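Local coordinates for protein ectonucleotide pyrophosphatase/phosphodiesterase family member 5 (Mus musculus, PDB 5VEO) that probably hydrolyses phosphodiester or pyrophosphate bonds of nucleotide-like substrates as a zinc-dependent ectoenzyme, here an inactive variant carrying bound AMP, at residues M124-D129 and F170-E175; D239-K244 and D270-A275. The protein carries 1 engineered substitution. One frame throughout, in Å; residues are numbered along the deposited sequence.

Contact 1 of 2, residues M124-D129 and F170-E175. With AMP (adenosine monophosphate), chain Q.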
ATOM      1  N   MET A 124      -4.122   0.093 -13.274  1.00 10.65           N
ATOM      2  CA  MET A 124      -3.922  -1.081 -12.407  1.00  9.88           C
ATOM      3  C   MET A 124      -3.787  -0.728 -10.929  1.00  9.95           C
ATOM      4  O   MET A 124      -3.429  -1.609 -10.119  1.00 11.28           O
ATOM      5  CB  MET A 124      -2.723  -1.920 -12.852  1.00 10.73           C
ATOM      6  CG  MET A 124      -2.766  -2.276 -14.336  1.00 11.20           C
ATOM      7  SD  MET A 124      -4.339  -3.018 -14.804  1.00 13.13           S
ATOM      8  CE  MET A 124      -3.953  -3.572 -16.472  1.00 14.34           C
ATOM      9  N   TRP A 125      -4.131   0.489 -10.538  1.00 10.49           N
ATOM     10  CA  TRP A 125      -4.082   0.888  -9.132  1.00  9.74           C
ATOM     11  C   TRP A 125      -5.098   0.099  -8.307  1.00 10.14           C
ATOM     12  O   TRP A 125      -6.265   0.000  -8.701  1.00 10.55           O
ATOM     13  CB  TRP A 125      -4.367   2.383  -9.020  1.00 11.13           C
ATOM     14  CG  TRP A 125      -4.224   2.926  -7.631  1.00 10.75           C
ATOM     15  CD1 TRP A 125      -5.161   2.944  -6.645  1.00 10.71           C
ATOM     16  CD2 TRP A 125      -3.057   3.544  -7.092  1.00  8.42           C
ATOM     17  NE1 TRP A 125      -4.643   3.526  -5.511  1.00 10.63           N
ATOM     18  CE2 TRP A 125      -3.355   3.919  -5.771  1.00 10.14           C
ATOM     19  CE3 TRP A 125      -1.794   3.824  -7.607  1.00  8.96           C
ATOM     20  CZ2 TRP A 125      -2.417   4.558  -4.947  1.00  9.17           C
ATOM     21  CZ3 TRP A 125      -0.876   4.455  -6.797  1.00  9.80           C
ATOM     22  CH2 TRP A 125      -1.194   4.813  -5.484  1.00 10.22           C
ATOM     23  N   PRO A 126      -4.713  -0.435  -7.147  1.00 11.24           N
ATOM     24  CA  PRO A 126      -5.655  -1.199  -6.311  1.00 13.05           C
ATOM     25  C   PRO A 126      -6.978  -0.484  -6.049  1.00 11.79           C
ATOM     26  O   PRO A 126      -7.020   0.658  -5.588  1.00 14.44           O
ATOM     27  CB  PRO A 126      -4.857  -1.405  -5.019  1.00 17.42           C
ATOM     28  CG  PRO A 126      -3.470  -1.525  -5.508  1.00 15.17           C
ATOM     29  CD  PRO A 126      -3.345  -0.505  -6.606  1.00 11.95           C
ATOM     30  N   GLY A 127      -8.078  -1.190  -6.329  1.00 13.32           N
ATOM     31  CA  GLY A 127      -9.409  -0.659  -6.131  1.00 16.75           C
ATOM     32  C   GLY A 127      -9.932   0.240  -7.232  1.00 15.52           C
ATOM     33  O   GLY A 127     -11.126   0.574  -7.219  1.00 18.48           O
ATOM     34  N   ALA A 128      -9.092   0.661  -8.178  1.00 13.65           N
ATOM     35  CA  ALA A 128      -9.549   1.599  -9.194  1.00 15.22           C
ATOM     36  C   ALA A 128     -10.513   0.960 -10.192  1.00 16.21           C
ATOM     37  O   ALA A 128     -11.251   1.684 -10.875  1.00 18.59           O
ATOM     38  CB  ALA A 128      -8.346   2.200  -9.923  1.00 15.97           C
ATOM     39  N   ASP A 129     -10.539  -0.367 -10.295  1.00 12.67           N
ATOM     40  CA  ASP A 129     -11.485  -1.049 -11.168  1.00 12.37           C
ATOM     41  C   ASP A 129     -12.668  -1.612 -10.386  1.00 11.94           C
ATOM     42  O   ASP A 129     -13.373  -2.510 -10.874  1.00 16.86           O
ATOM     43  CB  ASP A 129     -10.776  -2.132 -11.999  1.00 15.77           C
ATOM     44  CG  ASP A 129     -10.115  -3.214 -11.164  1.00 16.76           C
ATOM     45  OD1 ASP A 129      -9.648  -2.920 -10.050  1.00 18.26           O
ATOM     46  OD2 ASP A 129     -10.029  -4.369 -11.651  1.00 15.23           O
ATOM     47  N   PHE A 170      -3.123   7.540 -11.790  1.00 10.98           N
ATOM     48  CA  PHE A 170      -2.574   6.540 -10.876  1.00 10.51           C
ATOM     49  C   PHE A 170      -1.992   5.407 -11.699  1.00 10.89           C
ATOM     50  O   PHE A 170      -2.681   4.849 -12.556  1.00 12.23           O
ATOM     51  CB  PHE A 170      -3.641   5.980  -9.931  1.00  9.45           C
ATOM     52  CG  PHE A 170      -4.164   6.987  -8.977  1.00  9.56           C
ATOM     53  CD1 PHE A 170      -3.495   7.225  -7.781  1.00 10.39           C
ATOM     54  CD2 PHE A 170      -5.297   7.732  -9.275  1.00 10.90           C
ATOM     55  CE1 PHE A 170      -3.950   8.173  -6.888  1.00 13.50           C
ATOM     56  CE2 PHE A 170      -5.763   8.683  -8.377  1.00 13.56           C
ATOM     57  CZ  PHE A 170      -5.081   8.913  -7.188  1.00 14.75           C
ATOM     58  N   LEU A 171      -0.737   5.060 -11.433  1.00 10.59           N
ATOM     59  CA  LEU A 171      -0.014   4.022 -12.157  1.00  9.26           C
ATOM     60  C   LEU A 171       0.582   3.063 -11.143  1.00  6.79           C
ATOM     61  O   LEU A 171       1.209   3.502 -10.181  1.00 10.22           O
ATOM     62  CB  LEU A 171       1.084   4.642 -13.028  1.00 10.26           C
ATOM     63  CG  LEU A 171       2.084   3.740 -13.725  1.00  9.60           C
ATOM     64  CD1 LEU A 171       1.381   2.833 -14.720  1.00 12.39           C
ATOM     65  CD2 LEU A 171       3.196   4.550 -14.414  1.00 12.61           C
ATOM     66  N   TYR A 172       0.371   1.770 -11.353  1.00  8.05           N
ATOM     67  CA  TYR A 172       0.779   0.736 -10.415  1.00  8.24           C
ATOM     68  C   TYR A 172       1.601  -0.319 -11.143  1.00  7.55           C
ATOM     69  O   TYR A 172       1.278  -0.713 -12.280  1.00  9.85           O
ATOM     70  CB  TYR A 172      -0.460   0.121  -9.764  1.00  7.68           C
ATOM     71  CG  TYR A 172      -0.212  -1.079  -8.893  1.00  6.90           C
ATOM     72  CD1 TYR A 172       0.297  -0.941  -7.609  1.00  6.98           C
ATOM     73  CD2 TYR A 172      -0.467  -2.347  -9.360  1.00  8.30           C
ATOM     74  CE1 TYR A 172       0.522  -2.044  -6.807  1.00  7.74           C
ATOM     75  CE2 TYR A 172      -0.243  -3.452  -8.578  1.00  9.00           C
ATOM     76  CZ  TYR A 172       0.263  -3.300  -7.305  1.00 10.15           C
ATOM     77  OH  TYR A 172       0.481  -4.416  -6.551  1.00 10.74           O
ATOM     78  N   TRP A 173       2.644  -0.801 -10.462  1.00  7.26           N
ATOM     79  CA  TRP A 173       3.481  -1.897 -10.946  1.00  6.32           C
ATOM     80  C   TRP A 173       3.791  -2.831  -9.780  1.00  9.06           C
ATOM     81  O   TRP A 173       3.983  -2.366  -8.652  1.00  7.40           O
ATOM     82  CB  TRP A 173       4.767  -1.350 -11.573  1.00  8.22           C
ATOM     83  CG  TRP A 173       5.645  -2.353 -12.258  1.00 10.06           C
ATOM     84  CD1 TRP A 173       6.945  -2.658 -11.948  1.00 11.30           C
ATOM     85  CD2 TRP A 173       5.300  -3.173 -13.378  1.00  9.21           C
ATOM     86  NE1 TRP A 173       7.426  -3.604 -12.818  1.00 11.95           N
ATOM     87  CE2 TRP A 173       6.436  -3.942 -13.701  1.00  7.86           C
ATOM     88  CE3 TRP A 173       4.139  -3.329 -14.140  1.00 11.85           C
ATOM     89  CZ2 TRP A 173       6.441  -4.862 -14.742  1.00 13.74           C
ATOM     90  CZ3 TRP A 173       4.145  -4.229 -15.187  1.00 13.61           C
ATOM     91  CH2 TRP A 173       5.288  -4.992 -15.476  1.00 14.44           C
ATOM     92  N   GLU A 174       3.850  -4.150 -10.058  1.00  7.21           N
ATOM     93  CA  GLU A 174       3.912  -5.176  -9.014  1.00  7.32           C
ATOM     94  C   GLU A 174       5.322  -5.459  -8.501  1.00  5.71           C
ATOM     95  O   GLU A 174       5.472  -6.204  -7.510  1.00  7.91           O
ATOM     96  CB  GLU A 174       3.300  -6.475  -9.531  1.00  9.34           C
ATOM     97  CG  GLU A 174       1.811  -6.383  -9.845  1.00 11.21           C
ATOM     98  CD  GLU A 174       1.467  -5.741 -11.189  1.00  7.56           C
ATOM     99  OE1 GLU A 174       0.253  -5.489 -11.413  1.00 10.23           O
ATOM    100  OE2 GLU A 174       2.384  -5.540 -12.030  1.00 10.39           O
ATOM    101  N   GLU A 175       6.343  -4.916  -9.157  1.00  7.32           N
ATOM    102  CA  GLU A 175       7.720  -5.022  -8.678  1.00  7.18           C
ATOM    103  C   GLU A 175       8.147  -3.726  -7.996  1.00  5.07           C
ATOM    104  O   GLU A 175       7.718  -2.627  -8.407  1.00  6.74           O
ATOM    105  CB  GLU A 175       8.670  -5.345  -9.830  1.00  8.50           C
ATOM    106  CG  GLU A 175       8.514  -6.739 -10.398  1.00  9.93           C
ATOM    107  CD  GLU A 175       9.092  -7.854  -9.518  1.00 10.76           C
ATOM    108  OE1 GLU A 175       9.239  -7.681  -8.289  1.00 10.97           O
ATOM    109  OE2 GLU A 175       9.379  -8.932 -10.084  1.00 15.12           O
TER
HETATM  110  P   AMP Q 524       0.962  -7.090  -1.324  1.00  7.97           P
HETATM  111  O1P AMP Q 524       0.164  -6.874  -0.073  1.00  9.16           O
HETATM  112  O2P AMP Q 524       1.847  -8.338  -1.224  1.00  7.94           O
HETATM  113  O3P AMP Q 524       1.788  -5.872  -1.728  1.00  8.37           O
HETATM  114  O5' AMP Q 524      -0.052  -7.347  -2.536  1.00 10.53           O
HETATM  115  C5' AMP Q 524       0.379  -7.060  -3.875  1.00 11.55           C
HETATM  116  C4' AMP Q 524      -0.171  -8.009  -4.903  1.00 10.46           C
HETATM  117  O4' AMP Q 524      -1.535  -7.683  -5.133  1.00 15.30           O
HETATM  118  C3' AMP Q 524       0.510  -7.881  -6.268  1.00 12.73           C
HETATM  119  O3' AMP Q 524       1.345  -8.993  -6.510  1.00 20.69           O
HETATM  120  C2' AMP Q 524      -0.638  -7.853  -7.281  1.00 14.89           C
HETATM  121  O2' AMP Q 524      -0.529  -8.778  -8.329  1.00 22.33           O
HETATM  122  C1' AMP Q 524      -1.863  -8.116  -6.429  1.00 16.30           C
HETATM  123  N9  AMP Q 524      -3.032  -7.389  -6.873  1.00 15.95           N
HETATM  124  C8  AMP Q 524      -3.210  -6.057  -6.902  1.00 16.93           C
HETATM  125  N7  AMP Q 524      -4.454  -5.773  -7.363  1.00 15.49           N
HETATM  126  C5  AMP Q 524      -5.051  -6.968  -7.614  1.00 15.19           C
HETATM  127  C6  AMP Q 524      -6.367  -7.422  -8.109  1.00 16.24           C
HETATM  128  N6  AMP Q 524      -7.308  -6.518  -8.436  1.00 17.62           N
HETATM  129  N1  AMP Q 524      -6.592  -8.743  -8.220  1.00 17.15           N
HETATM  130  C2  AMP Q 524      -5.673  -9.670  -7.897  1.00 21.77           C
HETATM  131  N3  AMP Q 524      -4.456  -9.346  -7.432  1.00 19.39           N
HETATM  132  C4  AMP Q 524      -4.112  -8.025  -7.295  1.00 15.36           C
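W125 and Y172 bring their CA atoms to 5.0 Å where the chain leaves strand 120-123 beside strand 168-173, and the loop folds into a type II turn, W125 to A128, closed by a hydrogen bond from A128 N to W125 O. With CG anti to the backbone N (chi1 -175°), the W125 indole turns one face to F170, whose CD1 edge comes over it in an edge-to-face pair: five-membered ring and F170 ring centroids 4.9 Å apart, planes at 55°. P126 CD lies against the opposite indole face and makes a CH-pi contact over Y172, 4.0 Å from that ring's centroid. M124 O approaches Y172 CD2 obliquely at 3.1 Å. Y172 OH hydrogen-bonds the zinc ligand D22 and comes 3.5 Å from C3' of AMP. With an alanine in place of W125, the F170 edge would probably lose the face it meets, opening a gap between F170 and P126. Strand 168-173 belongs to the mixed sheet of the alkaline-phosphatase-like fold and carries Y172 to the nucleotide pocket at its end. Backbone hydrogen bonds tie F170 and Y172 to A123, and L171 to V18 and S20 of strand 16-21, while V66 of helix 58-67 touches W125 and F170.

Contact 2 of 2, residues D239-K244 and D270-A275; sequences DRYLDK and DALAGA
Y241 leans on the end of helix 265-272 and on the turn behind it. Its CB faces the helix, 3.9 Å from A271 O and 4.1 Å from L272 CD1. CG stands anti to the carbonyl carbon (chi1 -44°), which turns the ring past the helix end toward A275. Ring atom CD2 meets L272 CD1 obliquely at 4.0 Å, the two side chains crossing at about a right angle. Across the ring from CD2, CD1 lies 3.7 Å from A275 CB, a methyl on the same side of the ring plane as L272 CD1 that sits over the face, 24° off the ring normal, in a CH-pi contact. The opposite face carries R240 CB over its centre. At the tip, OH lies over one face of the R240 guanidinium and near a water that donates to A275 O at 2.8 Å; the approach of this water to OH is so short that the bridge is doubtful in detail. The loop bearing Y241 leads from strand 235-237 into edge strand 247-249 of the four-stranded antiparallel sheet, and the helix connects its strands 255-260 and 279-283. The helix stops at L272, whose O accepts from A275 N, and that short turn brings the A275 methyl to the ring. Beside the tyrosine, A271 CB rests 3.5 Å from Y241 O and 3.7 Å from L242 CD2. The other branch of L242, CD1, reaches L272 CD2, and L272 continues inward onto L279 and V281 of strand 279-283.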
ATOM      1  N   ASP A 239      -0.357 -24.818  14.717  1.00 20.62           N
ATOM      2  CA  ASP A 239      -0.921 -26.083  15.159  1.00 24.17           C
ATOM      3  C   ASP A 239      -0.059 -26.767  16.213  1.00 22.24           C
ATOM      4  O   ASP A 239      -0.452 -27.828  16.722  1.00 26.36           O
ATOM      5  CB  ASP A 239      -1.200 -26.981  13.944  1.00 28.05           C
ATOM      6  CG  ASP A 239       0.044 -27.457  13.235  1.00 35.91           C
ATOM      7  OD1 ASP A 239       1.154 -26.986  13.563  1.00 39.92           O
ATOM      8  OD2 ASP A 239      -0.109 -28.307  12.322  1.00 39.36           O
ATOM      9  N   ARG A 240       1.065 -26.164  16.601  1.00 23.33           N
ATOM     10  CA  ARG A 240       1.753 -26.589  17.813  1.00 23.36           C
ATOM     11  C   ARG A 240       1.015 -26.149  19.070  1.00 24.08           C
ATOM     12  O   ARG A 240       1.250 -26.715  20.143  1.00 26.56           O
ATOM     13  CB  ARG A 240       3.174 -26.032  17.847  1.00 24.88           C
ATOM     14  CG  ARG A 240       4.157 -26.692  16.865  1.00 36.07           C
ATOM     15  CD  ARG A 240       5.619 -26.312  17.173  1.00 43.96           C
ATOM     16  NE  ARG A 240       5.855 -26.229  18.618  1.00 54.25           N
ATOM     17  CZ  ARG A 240       6.995 -25.874  19.200  1.00 61.57           C
ATOM     18  NH1 ARG A 240       8.061 -25.553  18.478  1.00 65.66           N
ATOM     19  NH2 ARG A 240       7.056 -25.843  20.524  1.00 62.29           N
ATOM     20  N   TYR A 241       0.118 -25.174  18.956  1.00 22.23           N
ATOM     21  CA  TYR A 241      -0.577 -24.577  20.091  1.00 22.85           C
ATOM     22  C   TYR A 241      -2.086 -24.701  20.025  1.00 23.39           C
ATOM     23  O   TYR A 241      -2.725 -24.800  21.077  1.00 25.26           O
ATOM     24  CB  TYR A 241      -0.245 -23.081  20.188  1.00 21.23           C
ATOM     25  CG  TYR A 241       1.221 -22.807  19.991  1.00 21.74           C
ATOM     26  CD1 TYR A 241       2.142 -23.151  20.965  1.00 23.86           C
ATOM     27  CD2 TYR A 241       1.689 -22.229  18.818  1.00 22.67           C
ATOM     28  CE1 TYR A 241       3.490 -22.930  20.782  1.00 24.88           C
ATOM     29  CE2 TYR A 241       3.031 -21.990  18.633  1.00 25.54           C
ATOM     30  CZ  TYR A 241       3.929 -22.344  19.616  1.00 22.75           C
ATOM     31  OH  TYR A 241       5.265 -22.101  19.422  1.00 24.94           O
ATOM     32  N   LEU A 242      -2.666 -24.669  18.825  1.00 25.31           N
ATOM     33  CA  LEU A 242      -4.098 -24.516  18.629  1.00 23.37           C
ATOM     34  C   LEU A 242      -4.644 -25.690  17.843  1.00 23.59           C
ATOM     35  O   LEU A 242      -3.992 -26.197  16.922  1.00 26.52           O
ATOM     36  CB  LEU A 242      -4.442 -23.238  17.847  1.00 22.85           C
ATOM     37  CG  LEU A 242      -4.039 -21.864  18.359  1.00 26.50           C
ATOM     38  CD1 LEU A 242      -4.468 -20.770  17.363  1.00 25.55           C
ATOM     39  CD2 LEU A 242      -4.656 -21.621  19.714  1.00 27.59           C
ATOM     40  N   ASP A 243      -5.858 -26.094  18.211  1.00 24.55           N
ATOM     41  CA  ASP A 243      -6.633 -27.056  17.449  1.00 24.81           C
ATOM     42  C   ASP A 243      -7.271 -26.349  16.258  1.00 25.73           C
ATOM     43  O   ASP A 243      -8.105 -25.458  16.436  1.00 24.81           O
ATOM     44  CB  ASP A 243      -7.682 -27.665  18.378  1.00 27.36           C
ATOM     45  CG  ASP A 243      -8.554 -28.688  17.699  1.00 31.02           C
ATOM     46  OD1 ASP A 243      -8.590 -28.733  16.451  1.00 32.39           O
ATOM     47  OD2 ASP A 243      -9.227 -29.442  18.448  1.00 38.01           O
ATOM     48  N   LYS A 244      -6.874 -26.743  15.044  1.00 25.50           N
ATOM     49  CA  LYS A 244      -7.341 -26.075  13.832  1.00 26.92           C
ATOM     50  C   LYS A 244      -8.857 -26.107  13.680  1.00 27.54           C
ATOM     51  O   LYS A 244      -9.413 -25.264  12.965  1.00 32.11           O
ATOM     52  CB  LYS A 244      -6.687 -26.716  12.607  1.00 31.78           C
ATOM     53  CG  LYS A 244      -7.084 -28.171  12.379  1.00 40.40           C
ATOM     54  CD  LYS A 244      -6.261 -28.818  11.260  1.00 46.17           C
ATOM     55  CE  LYS A 244      -6.605 -30.297  11.063  1.00 49.85           C
ATOM     56  NZ  LYS A 244      -8.067 -30.528  10.896  1.00 53.40           N
ATOM     57  N   ASP A 270      -5.899 -18.349  25.454  1.00 23.20           N
ATOM     58  CA  ASP A 270      -5.018 -18.856  26.508  1.00 23.62           C
ATOM     59  C   ASP A 270      -3.935 -19.775  25.952  1.00 21.55           C
ATOM     60  O   ASP A 270      -2.829 -19.836  26.507  1.00 27.35           O
ATOM     61  CB  ASP A 270      -5.810 -19.619  27.571  1.00 27.14           C
ATOM     62  CG  ASP A 270      -6.726 -18.730  28.373  1.00 28.00           C
ATOM     63  OD1 ASP A 270      -6.588 -17.492  28.307  1.00 29.54           O
ATOM     64  OD2 ASP A 270      -7.585 -19.285  29.087  1.00 33.96           O
ATOM     65  N   ALA A 271      -4.242 -20.510  24.878  1.00 22.39           N
ATOM     66  CA  ALA A 271      -3.255 -21.378  24.251  1.00 22.45           C
ATOM     67  C   ALA A 271      -2.199 -20.581  23.499  1.00 20.18           C
ATOM     68  O   ALA A 271      -1.043 -21.004  23.429  1.00 23.98           O
ATOM     69  CB  ALA A 271      -3.937 -22.339  23.286  1.00 22.87           C
ATOM     70  N   LEU A 272      -2.570 -19.434  22.939  1.00 20.98           N
ATOM     71  CA  LEU A 272      -1.672 -18.711  22.045  1.00 18.49           C
ATOM     72  C   LEU A 272      -0.948 -17.553  22.718  1.00 18.37           C
ATOM     73  O   LEU A 272       0.223 -17.296  22.396  1.00 17.83           O
ATOM     74  CB  LEU A 272      -2.461 -18.205  20.830  1.00 18.60           C
ATOM     75  CG  LEU A 272      -1.634 -17.922  19.587  1.00 19.96           C
ATOM     76  CD1 LEU A 272      -0.956 -19.190  19.060  1.00 20.88           C
ATOM     77  CD2 LEU A 272      -2.533 -17.312  18.517  1.00 21.15           C
ATOM     78  N   ALA A 273      -1.581 -16.879  23.680  1.00 18.00           N
ATOM     79  CA  ALA A 273      -0.945 -15.726  24.302  1.00 20.75           C
ATOM     80  C   ALA A 273       0.261 -16.172  25.118  1.00 21.28           C
ATOM     81  O   ALA A 273       0.144 -17.017  26.011  1.00 24.54           O
ATOM     82  CB  ALA A 273      -1.932 -14.975  25.190  1.00 23.30           C
ATOM     83  N   GLY A 274       1.420 -15.588  24.824  1.00 21.11           N
ATOM     84  CA  GLY A 274       2.643 -15.953  25.516  1.00 23.06           C
ATOM     85  C   GLY A 274       3.218 -17.295  25.130  1.00 23.71           C
ATOM     86  O   GLY A 274       4.186 -17.747  25.759  1.00 28.45           O
ATOM     87  N   ALA A 275       2.688 -17.928  24.081  1.00 21.28           N
ATOM     88  CA  ALA A 275       3.133 -19.259  23.704  1.00 19.82           C
ATOM     89  C   ALA A 275       4.450 -19.236  22.938  1.00 21.41           C
ATOM     90  O   ALA A 275       5.244 -20.180  23.037  1.00 22.89           O
ATOM     91  CB  ALA A 275       2.061 -19.928  22.859  1.00 22.22           C
TER
HETATM   92  O   HOH W   1       6.684 -21.910  21.397  1.00 40.51           O

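Contact 1 closes before contact 2 opens along the chain, and the two stay apart in space: their centres are 38 Å from each other and their nearest atoms about 28 Å. Contact 1 sets a loop against a strand of the large mixed sheet of the alkaline phosphatase superfamily fold, about 10 Å from the centre of the chain. Contact 2 lies about 30 Å from that centre, beside the four-stranded antiparallel sheet, which the chain builds between strands 218-222 and 338-341 of the mixed sheet. They share no helix or strand; contact 1 contributes to the nucleotide pocket, while contact 2 joins connecting segments at the molecule's periphery.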